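Protein pid-3 (Caenorhabditis elegans, PDB 7OCX) probably contributes to assembly of the PETISCO complex of piRNA biogenesis, through an RNA recognition motif domain that pairs with itself and with that of TOFU-6. Local coordinates at residues 22-26 with 27-31; 57-60 with 61-65. All blocks are in the same frame, centred on the assembly; numbering follows the deposited sequence.

In the fold
The chain runs as an RNA recognition motif, beta-alpha-beta-beta-alpha-beta, with two helices on an antiparallel sheet. After strand 14-18, contact 1 turns the connecting loop into helix 26-32, the first helix, whose side chains I29 and A30 rest on strand 38-45. Two strands later comes contact 2, wholly within helix 56-66, which packs through V59 and V63 on strand 75-81. The contacts follow in series, neither enclosing nor crossing the other; both are local, closing a capping turn and successive helical turns. The centres of contact 1 and contact 2 are about 18 Å apart, on opposite sides of the chain's centre. Contact 1 faces a second copy of the protein, contact 2 the chain of TOFU-6.

Contact 1 of 2, residues 22-26 with 27-31; sequences GMLNT and FGIAQ
T26 O accepts from A30 N at 3.0 Å in the opening turn of helix 26-32, the first helix of the RNA recognition motif. The CB of T26 is turned from the following turn, and its side chain packs on I43 of strand 38-45. I29 closes the same turn one residue earlier, its N donating to N25 O at 3.0 Å. Its side chain doubles back over that acceptor, CG1 lying 3.5 Å from N25 O, and a branched apolar residue suits the place because it also packs on I41 and I43 of strand 38-45. F27, a large apolar residue on the other subunit's side, packs on A30 of that subunit, while its CB passes 3.6 Å from N25 OD1. N25, the N-cap, organises all three: its OD1 accepts from G28 N at 2.9 Å, the donor almost in line with the CG-OD1 bond (172° at OD1). A chi1 of 59° sets CG between the backbone N and the carbonyl carbon, folding the short amide back over the first turn, where its carbonyl reaches an amide with no earlier residue of the helix to pair with. A water lies within hydrogen-bonding distance of both N25 OD1 and Q31 OE1, though its protons may not serve both at once. The other end of the amide faces the second subunit, where ND2 donates to V38 O of that chain. L24 projects toward the helix; a CB on G28 would come tight against L24 CD2, consistent with a glycine there, and L24 CD1 rests 3.9 Å from G28 O.

Contact 2 of 2, residues 57-60 with 61-65; sequences FQVY and QAVQD
F57 O takes two donors from Q61, the backbone N at 3.0 Å and the side-chain NE2 at 3.0 Å, which reach it from opposite faces of the carbonyl plane. The buried aromatic ring of F57 suits its place by meeting those of W31 and F34 of the TOFU-6 chain. NE2 stands well above the carbonyl plane, 70° out of it, whereas the oxygen lies nearly within the amide plane of Q61. With chi1 at -62°, CG sits beside the backbone N and the extended chain runs back along the helix to F57; glutamine has the length and the N-H groups for this, and NE2 also donates to V43 O of the TOFU-6 chain. With Q61 cut back to an alanine, V43 O would probably lose this donor and F57 O its side-chain bond, keeping that from Q61 N. Q58 O accepts from A62 N at 2.8 Å, an i to i+4 bond of helix 56-66, the second helix of the RNA recognition motif. V59 faces the sheet: its O receives V63 N, and its CG1 lies 4.4 Å from V63 CG2, two branched apolar side chains along one helix face. Y60 lies on the exposed side, its O bonded to Q64 N, while its OH comes 4.1 Å from Q64 NE2, ring and amide planes 69° apart.

Contact 1 of 2, residues 22-26 with 27-31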
ATOM      1  N   GLY B  22     -10.662  11.335  -3.902  1.00 33.23           N
ATOM      2  CA  GLY B  22     -10.513  12.612  -3.232  1.00 37.69           C
ATOM      3  C   GLY B  22     -10.542  12.530  -1.717  1.00 40.52           C
ATOM      4  O   GLY B  22     -10.178  13.501  -1.045  1.00 41.02           O
ATOM      5  N   MET B  23     -10.956  11.409  -1.159  1.00 36.80           N
ATOM      6  CA  MET B  23     -10.960  11.318   0.298  1.00 40.74           C
ATOM      7  C   MET B  23      -9.665  10.756   0.871  1.00 40.92           C
ATOM      8  O   MET B  23      -9.555  10.634   2.095  1.00 42.29           O
ATOM      9  CB  MET B  23     -12.169  10.494   0.773  1.00 47.74           C
ATOM     10  CG  MET B  23     -12.032   8.969   0.769  1.00 61.32           C
ATOM     11  SD  MET B  23     -12.119   8.165  -0.858  1.00 61.85           S
ATOM     12  CE  MET B  23     -13.394   9.099  -1.698  1.00 48.44           C
ATOM     13  N   LEU B  24      -8.666  10.440   0.048  1.00 35.35           N
ATOM     14  CA  LEU B  24      -7.475   9.796   0.596  1.00 37.44           C
ATOM     15  C   LEU B  24      -6.708  10.736   1.515  1.00 36.23           C
ATOM     16  O   LEU B  24      -6.594  11.936   1.250  1.00 39.28           O
ATOM     17  CB  LEU B  24      -6.543   9.318  -0.510  1.00 36.16           C
ATOM     18  CG  LEU B  24      -6.884   8.104  -1.356  1.00 38.29           C
ATOM     19  CD1 LEU B  24      -5.581   7.701  -2.035  1.00 34.21           C
ATOM     20  CD2 LEU B  24      -7.387   6.969  -0.557  1.00 38.10           C
ATOM     21  N   ASN B  25      -6.154  10.192   2.594  1.00 35.99           N
ATOM     22  CA  ASN B  25      -5.298  10.980   3.462  1.00 35.38           C
ATOM     23  C   ASN B  25      -3.850  10.657   3.114  1.00 32.49           C
ATOM     24  O   ASN B  25      -3.557   9.864   2.208  1.00 30.35           O
ATOM     25  CB  ASN B  25      -5.582  10.738   4.949  1.00 34.16           C
ATOM     26  CG  ASN B  25      -5.409   9.286   5.357  1.00 31.75           C
ATOM     27  OD1 ASN B  25      -4.688   8.530   4.704  1.00 31.62           O
ATOM     28  ND2 ASN B  25      -5.988   8.919   6.504  1.00 32.58           N
ATOM     29  N   THR B  26      -2.919  11.261   3.850  1.00 33.05           N
ATOM     30  CA  THR B  26      -1.522  11.070   3.472  1.00 36.35           C
ATOM     31  C   THR B  26      -1.102   9.612   3.556  1.00 29.27           C
ATOM     32  O   THR B  26      -0.326   9.136   2.725  1.00 29.80           O
ATOM     33  CB  THR B  26      -0.597  11.948   4.310  1.00 33.11           C
ATOM     34  OG1 THR B  26      -0.717  11.620   5.692  1.00 42.43           O
ATOM     35  CG2 THR B  26      -0.955  13.394   4.106  1.00 42.62           C
ATOM     36  N   PHE B  27      -1.584   8.874   4.563  1.00 28.85           N
ATOM     37  CA  PHE B  27      -1.224   7.478   4.624  1.00 28.48           C
ATOM     38  C   PHE B  27      -1.759   6.719   3.417  1.00 30.48           C
ATOM     39  O   PHE B  27      -1.095   5.820   2.893  1.00 28.84           O
ATOM     40  CB  PHE B  27      -1.774   6.880   5.908  1.00 27.52           C
ATOM     41  CG  PHE B  27      -1.072   7.352   7.143  1.00 29.56           C
ATOM     42  CD1 PHE B  27       0.249   7.056   7.351  1.00 30.98           C
ATOM     43  CD2 PHE B  27      -1.737   8.060   8.098  1.00 32.02           C
ATOM     44  CE1 PHE B  27       0.885   7.433   8.509  1.00 33.45           C
ATOM     45  CE2 PHE B  27      -1.097   8.459   9.262  1.00 35.04           C
ATOM     46  CZ  PHE B  27       0.215   8.138   9.462  1.00 33.56           C
ATOM     47  N   GLY B  28      -2.954   7.080   2.957  1.00 30.94           N
ATOM     48  CA  GLY B  28      -3.524   6.397   1.810  1.00 30.56           C
ATOM     49  C   GLY B  28      -2.746   6.661   0.533  1.00 29.51           C
ATOM     50  O   GLY B  28      -2.622   5.771  -0.313  1.00 29.90           O
ATOM     51  N   ILE B  29      -2.220   7.878   0.385  1.00 29.52           N
ATOM     52  CA  ILE B  29      -1.358   8.208  -0.749  1.00 29.60           C
ATOM     53  C   ILE B  29      -0.083   7.382  -0.674  1.00 33.06           C
ATOM     54  O   ILE B  29       0.357   6.799  -1.670  1.00 29.54           O
ATOM     55  CB  ILE B  29      -1.081   9.723  -0.770  1.00 32.10           C
ATOM     56  CG1 ILE B  29      -2.380  10.506  -1.010  1.00 28.75           C
ATOM     57  CG2 ILE B  29      -0.021  10.060  -1.832  1.00 33.58           C
ATOM     58  CD1 ILE B  29      -2.258  11.961  -0.728  1.00 34.14           C
ATOM     59  N   ALA B  30       0.495   7.248   0.523  1.00 29.71           N
ATOM     60  CA  ALA B  30       1.663   6.381   0.666  1.00 30.70           C
ATOM     61  C   ALA B  30       1.347   4.941   0.283  1.00 30.79           C
ATOM     62  O   ALA B  30       2.191   4.244  -0.305  1.00 28.79           O
ATOM     63  CB  ALA B  30       2.204   6.472   2.090  1.00 31.52           C
ATOM     64  N   GLN B  31       0.145   4.455   0.635  1.00 27.46           N
ATOM     65  CA  GLN B  31      -0.248   3.097   0.291  1.00 26.04           C
ATOM     66  C   GLN B  31      -0.311   2.897  -1.227  1.00 27.11           C
ATOM     67  O   GLN B  31       0.004   1.808  -1.725  1.00 30.04           O
ATOM     68  CB  GLN B  31      -1.582   2.745   0.966  1.00 29.16           C
ATOM     69  CG  GLN B  31      -1.474   2.635   2.513  1.00 31.48           C
ATOM     70  CD  GLN B  31      -2.829   2.420   3.168  1.00 34.10           C
ATOM     71  OE1 GLN B  31      -3.801   3.080   2.807  1.00 40.18           O
ATOM     72  NE2 GLN B  31      -2.876   1.587   4.206  1.00 30.73           N
TER
HETATM   73  O   HOH W   1      -5.077   5.363   4.729  1.00 32.06           O

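Contact 2 of 2, residues 57-60 with 61-65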
ATOM      1  N   PHE B  57      16.133   6.895  -7.835  1.00 32.15           N
ATOM      2  CA  PHE B  57      15.833   5.596  -8.444  1.00 33.74           C
ATOM      3  C   PHE B  57      14.432   5.149  -8.105  1.00 30.53           C
ATOM      4  O   PHE B  57      13.728   4.600  -8.959  1.00 31.02           O
ATOM      5  CB  PHE B  57      16.829   4.550  -7.988  1.00 33.14           C
ATOM      6  CG  PHE B  57      18.232   4.948  -8.234  1.00 35.31           C
ATOM      7  CD1 PHE B  57      18.757   4.884  -9.507  1.00 36.34           C
ATOM      8  CD2 PHE B  57      19.008   5.427  -7.210  1.00 39.10           C
ATOM      9  CE1 PHE B  57      20.044   5.268  -9.741  1.00 40.58           C
ATOM     10  CE2 PHE B  57      20.295   5.812  -7.435  1.00 43.60           C
ATOM     11  CZ  PHE B  57      20.819   5.730  -8.713  1.00 38.05           C
ATOM     12  N   GLN B  58      14.014   5.377  -6.863  1.00 29.66           N
ATOM     13  CA  GLN B  58      12.659   5.059  -6.470  1.00 29.49           C
ATOM     14  C   GLN B  58      11.658   5.967  -7.180  1.00 30.42           C
ATOM     15  O   GLN B  58      10.595   5.499  -7.612  1.00 30.56           O
ATOM     16  CB  GLN B  58      12.541   5.099  -4.943  1.00 30.90           C
ATOM     17  CG  GLN B  58      13.434   4.033  -4.285  1.00 31.14           C
ATOM     18  CD  GLN B  58      13.050   3.736  -2.847  1.00 32.44           C
ATOM     19  OE1 GLN B  58      11.878   3.848  -2.487  1.00 31.52           O
ATOM     20  NE2 GLN B  58      14.026   3.352  -2.022  1.00 31.09           N
ATOM     21  N   VAL B  59      11.997   7.240  -7.382  1.00 29.75           N
ATOM     22  CA  VAL B  59      11.121   8.093  -8.187  1.00 30.61           C
ATOM     23  C   VAL B  59      10.970   7.516  -9.584  1.00 33.77           C
ATOM     24  O   VAL B  59       9.859   7.382 -10.103  1.00 31.85           O
ATOM     25  CB  VAL B  59      11.665   9.528  -8.243  1.00 39.12           C
ATOM     26  CG1 VAL B  59      10.906  10.377  -9.275  1.00 35.25           C
ATOM     27  CG2 VAL B  59      11.578  10.194  -6.895  1.00 34.68           C
ATOM     28  N   TYR B  60      12.082   7.155 -10.208  1.00 31.08           N
ATOM     29  CA  TYR B  60      12.014   6.630 -11.566  1.00 34.63           C
ATOM     30  C   TYR B  60      11.096   5.412 -11.647  1.00 33.89           C
ATOM     31  O   TYR B  60      10.255   5.307 -12.551  1.00 32.64           O
ATOM     32  CB  TYR B  60      13.421   6.288 -12.048  1.00 37.95           C
ATOM     33  CG  TYR B  60      13.477   5.727 -13.442  1.00 38.30           C
ATOM     34  CD1 TYR B  60      13.521   6.559 -14.554  1.00 37.99           C
ATOM     35  CD2 TYR B  60      13.428   4.346 -13.651  1.00 40.88           C
ATOM     36  CE1 TYR B  60      13.570   6.033 -15.835  1.00 50.06           C
ATOM     37  CE2 TYR B  60      13.463   3.819 -14.918  1.00 40.87           C
ATOM     38  CZ  TYR B  60      13.526   4.665 -16.014  1.00 47.04           C
ATOM     39  OH  TYR B  60      13.560   4.157 -17.286  1.00 49.22           O
ATOM     40  N   GLN B  61      11.257   4.471 -10.717  1.00 32.99           N
ATOM     41  CA  GLN B  61      10.452   3.249 -10.738  1.00 33.00           C
ATOM     42  C   GLN B  61       8.986   3.511 -10.396  1.00 30.02           C
ATOM     43  O   GLN B  61       8.090   2.860 -10.953  1.00 33.63           O
ATOM     44  CB  GLN B  61      11.040   2.227  -9.759  1.00 34.33           C
ATOM     45  CG  GLN B  61      12.465   1.819 -10.140  1.00 34.58           C
ATOM     46  CD  GLN B  61      13.139   1.005  -9.052  1.00 30.46           C
ATOM     47  OE1 GLN B  61      13.106  -0.222  -9.068  1.00 33.90           O
ATOM     48  NE2 GLN B  61      13.792   1.696  -8.133  1.00 29.65           N
ATOM     49  N   ALA B  62       8.722   4.451  -9.486  1.00 32.36           N
ATOM     50  CA  ALA B  62       7.339   4.766  -9.145  1.00 32.65           C
ATOM     51  C   ALA B  62       6.609   5.366 -10.335  1.00 31.16           C
ATOM     52  O   ALA B  62       5.441   5.059 -10.572  1.00 32.34           O
ATOM     53  CB  ALA B  62       7.276   5.726  -7.953  1.00 32.34           C
ATOM     54  N   VAL B  63       7.264   6.257 -11.081  1.00 34.49           N
ATOM     55  CA  VAL B  63       6.639   6.767 -12.297  1.00 33.20           C
ATOM     56  C   VAL B  63       6.320   5.621 -13.251  1.00 33.25           C
ATOM     57  O   VAL B  63       5.203   5.512 -13.778  1.00 36.03           O
ATOM     58  CB  VAL B  63       7.541   7.825 -12.966  1.00 36.19           C
ATOM     59  CG1 VAL B  63       6.940   8.257 -14.315  1.00 40.73           C
ATOM     60  CG2 VAL B  63       7.748   9.022 -12.045  1.00 36.27           C
ATOM     61  N   GLN B  64       7.288   4.730 -13.468  1.00 33.70           N
ATOM     62  CA  GLN B  64       7.069   3.629 -14.398  1.00 39.77           C
ATOM     63  C   GLN B  64       5.946   2.724 -13.914  1.00 38.86           C
ATOM     64  O   GLN B  64       5.119   2.275 -14.713  1.00 39.18           O
ATOM     65  CB  GLN B  64       8.387   2.874 -14.581  1.00 49.34           C
ATOM     66  CG  GLN B  64       8.369   1.569 -15.359  1.00 63.59           C
ATOM     67  CD  GLN B  64       9.789   1.025 -15.586  1.00 65.57           C
ATOM     68  OE1 GLN B  64      10.288   0.212 -14.803  1.00 66.80           O
ATOM     69  NE2 GLN B  64      10.448   1.500 -16.639  1.00 63.49           N
ATOM     70  N   ASP B  65       5.885   2.463 -12.599  1.00 35.86           N
ATOM     71  CA  ASP B  65       4.890   1.523 -12.090  1.00 35.13           C
ATOM     72  C   ASP B  65       3.482   2.109 -12.097  1.00 38.41           C
ATOM     73  O   ASP B  65       2.499   1.369 -12.260  1.00 38.51           O
ATOM     74  CB  ASP B  65       5.187   1.102 -10.645  1.00 36.52           C
ATOM     75  CG  ASP B  65       6.359   0.155 -10.498  1.00 44.71           C
ATOM     76  OD1 ASP B  65       6.946  -0.266 -11.508  1.00 44.24           O
ATOM     77  OD2 ASP B  65       6.680  -0.156  -9.310  1.00 43.63           O
TER